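Local coordinates for protein YrdA (PDB 3TIO) that binds zinc between the subunits of its trimer and is a homologue of the gamma-class carbonic anhydrases, at residues D85-H90 with R161-N166. The protein carries 1 engineered substitution. Numbering follows the deposited sequence.
With ZN (zinc ion), chain I.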
loop_
_atom_site.group_PDB
_atom_site.type_symbol
_atom_site.label_atom_id
_atom_site.label_comp_id
_atom_site.label_asym_id
_atom_site.label_seq_id
_atom_site.Cartn_x
_atom_site.Cartn_y
_atom_site.Cartn_z
ATOM N N ASP A 85 6.180 10.650 -20.290
ATOM C CA ASP A 85 6.696 9.303 -20.513
ATOM C C ASP A 85 7.276 8.693 -19.238
ATOM O O ASP A 85 8.289 7.991 -19.271
ATOM C CB ASP A 85 7.761 9.326 -21.612
ATOM C CG ASP A 85 7.207 9.771 -22.951
ATOM O OD1 ASP A 85 7.838 10.632 -23.600
ATOM O OD2 ASP A 85 6.142 9.260 -23.357
ATOM N N VAL A 86 6.627 8.969 -18.115
ATOM C CA VAL A 86 7.067 8.439 -16.832
ATOM C C VAL A 86 6.237 7.216 -16.474
ATOM O O VAL A 86 5.023 7.198 -16.669
ATOM C CB VAL A 86 6.920 9.484 -15.705
ATOM C CG1 VAL A 86 7.176 8.835 -14.343
ATOM C CG2 VAL A 86 7.897 10.624 -15.931
ATOM N N THR A 87 6.912 6.192 -15.966
ATOM C CA THR A 87 6.253 4.965 -15.549
ATOM C C THR A 87 6.314 4.894 -14.026
ATOM O O THR A 87 7.376 4.670 -13.450
ATOM C CB THR A 87 6.950 3.728 -16.155
ATOM O OG1 THR A 87 6.773 3.738 -17.578
ATOM C CG2 THR A 87 6.358 2.439 -15.586
ATOM N N VAL A 88 5.177 5.125 -13.378
ATOM C CA VAL A 88 5.111 5.053 -11.924
ATOM C C VAL A 88 4.542 3.680 -11.587
ATOM O O VAL A 88 3.358 3.412 -11.801
ATOM C CB VAL A 88 4.217 6.168 -11.350
ATOM C CG1 VAL A 88 4.101 6.028 -9.835
ATOM C CG2 VAL A 88 4.809 7.529 -11.710
ATOM N N GLY A 89 5.414 2.816 -11.071
ATOM C CA GLY A 89 5.043 1.449 -10.741
ATOM C C GLY A 89 3.924 1.248 -9.738
ATOM O O GLY A 89 3.494 2.179 -9.065
ATOM N N HIS A 90 3.451 0.008 -9.640
ATOM C CA HIS A 90 2.377 -0.317 -8.706
ATOM C C HIS A 90 2.769 0.049 -7.284
ATOM O O HIS A 90 3.933 -0.077 -6.896
ATOM C CB HIS A 90 2.086 -1.819 -8.700
ATOM C CG HIS A 90 1.841 -2.408 -10.052
ATOM N ND1 HIS A 90 0.685 -2.188 -10.767
ATOM C CD2 HIS A 90 2.587 -3.258 -10.794
ATOM C CE1 HIS A 90 0.727 -2.882 -11.891
ATOM N NE2 HIS A 90 1.871 -3.539 -11.930
ATOM N N ARG A 161 11.379 4.328 -22.675
ATOM C CA ARG A 161 10.434 4.823 -23.667
ATOM C C ARG A 161 9.388 3.755 -23.973
ATOM O O ARG A 161 8.193 4.042 -24.011
ATOM C CB ARG A 161 11.166 5.212 -24.958
ATOM C CG ARG A 161 11.973 6.503 -24.868
ATOM C CD ARG A 161 12.787 6.733 -26.142
ATOM N NE ARG A 161 13.491 8.015 -26.138
ATOM C CZ ARG A 161 12.913 9.191 -26.361
ATOM N NH1 ARG A 161 11.613 9.261 -26.610
ATOM N NH2 ARG A 161 13.637 10.302 -26.334
ATOM N N TYR A 162 9.842 2.523 -24.187
ATOM C CA TYR A 162 8.927 1.429 -24.485
ATOM C C TYR A 162 7.932 1.218 -23.347
ATOM O O TYR A 162 6.754 0.970 -23.586
ATOM C CB TYR A 162 9.705 0.135 -24.749
ATOM C CG TYR A 162 10.591 0.198 -25.974
ATOM C CD1 TYR A 162 10.081 0.609 -27.206
ATOM C CD2 TYR A 162 11.939 -0.154 -25.904
ATOM C CE1 TYR A 162 10.891 0.671 -28.339
ATOM C CE2 TYR A 162 12.760 -0.097 -27.032
ATOM C CZ TYR A 162 12.228 0.316 -28.245
ATOM O OH TYR A 162 13.033 0.377 -29.361
ATOM N N SER A 163 8.407 1.327 -22.109
ATOM C CA SER A 163 7.536 1.149 -20.954
ATOM C C SER A 163 6.364 2.125 -21.004
ATOM O O SER A 163 5.209 1.734 -20.841
ATOM C CB SER A 163 8.319 1.358 -19.658
ATOM O OG SER A 163 7.450 1.287 -18.538
ATOM N N ALA A 164 6.669 3.400 -21.226
ATOM C CA ALA A 164 5.636 4.424 -21.306
ATOM C C ALA A 164 4.730 4.160 -22.507
ATOM O O ALA A 164 3.510 4.233 -22.398
ATOM C CB ALA A 164 6.277 5.807 -21.426
ATOM N N ASN A 165 5.338 3.853 -23.651
ATOM C CA ASN A 165 4.579 3.583 -24.870
ATOM C C ASN A 165 3.619 2.418 -24.683
ATOM O O ASN A 165 2.468 2.475 -25.114
ATOM C CB ASN A 165 5.512 3.249 -26.036
ATOM C CG ASN A 165 6.339 4.433 -26.489
ATOM O OD1 ASN A 165 6.132 5.563 -26.048
ATOM N ND2 ASN A 165 7.280 4.178 -27.389
ATOM N N ASN A 166 4.103 1.351 -24.056
ATOM C CA ASN A 166 3.266 0.182 -23.837
ATOM C C ASN A 166 2.079 0.505 -22.942
ATOM O O ASN A 166 0.975 0.026 -23.183
ATOM C CB ASN A 166 4.082 -0.965 -23.234
ATOM C CG ASN A 166 5.097 -1.531 -24.209
ATOM O OD1 ASN A 166 4.918 -1.445 -25.426
ATOM N ND2 ASN A 166 6.160 -2.127 -23.681
HETATM ZN ZN ZN I . 2.445 -4.900 -13.373
HETATM O O HOH W 1 4.495 7.181 -24.232
#
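Ser163 sends OG out anti to its own backbone N (chi1 176°), and Thr87 holds OG1 beside its backbone N with the methyl CG2 swung anti to it (chi1 -66°). These rotations bring the two hydroxyls together in a hydrogen bond, Ser163 OG lying 2.7 Å from Thr87 OG1. Thr87 OG1 also bonds to Asn58 ND2 of the neighbouring coil, so the buried oxygen is gripped by two partners, and Leu104 of the coil on the other side touches both the Thr87 and the Ser163 side chains. Ser163 OG in addition rests against the threonine methyl, 3.4 Å from Thr87 CG2. One residue on, the methyl of Ala164 is set down over the main chain of Asp85, with Ala164 CB 3.6 Å from Asp85 CA and 3.7 Å from Asp85 O. Strand 87-88 lies between strands 58-59 and 103-105, all parallel, on one face of the left-handed beta-helix built from hexapeptide repeats, and helix 154-176 packs along that face. Asp85 sits at the turn before its strand with positive backbone angles (phi 55°). Its carboxylate runs past the alanine methyl, Asp85 OD2 passing 4.0 Å from Ala164 CB, and forms a salt bridge through OD2 with Arg56. A water links Asp85 to the helix, donating to Asp85 OD2 at 2.8 Å and to Asn165 OD1 at 2.9 Å. At the far end of 85-90, beyond the helix contact, His90 binds the zinc ion through NE2 at 2.1 Å, and His66, His69 and His95 of a neighbouring subunit complete the site.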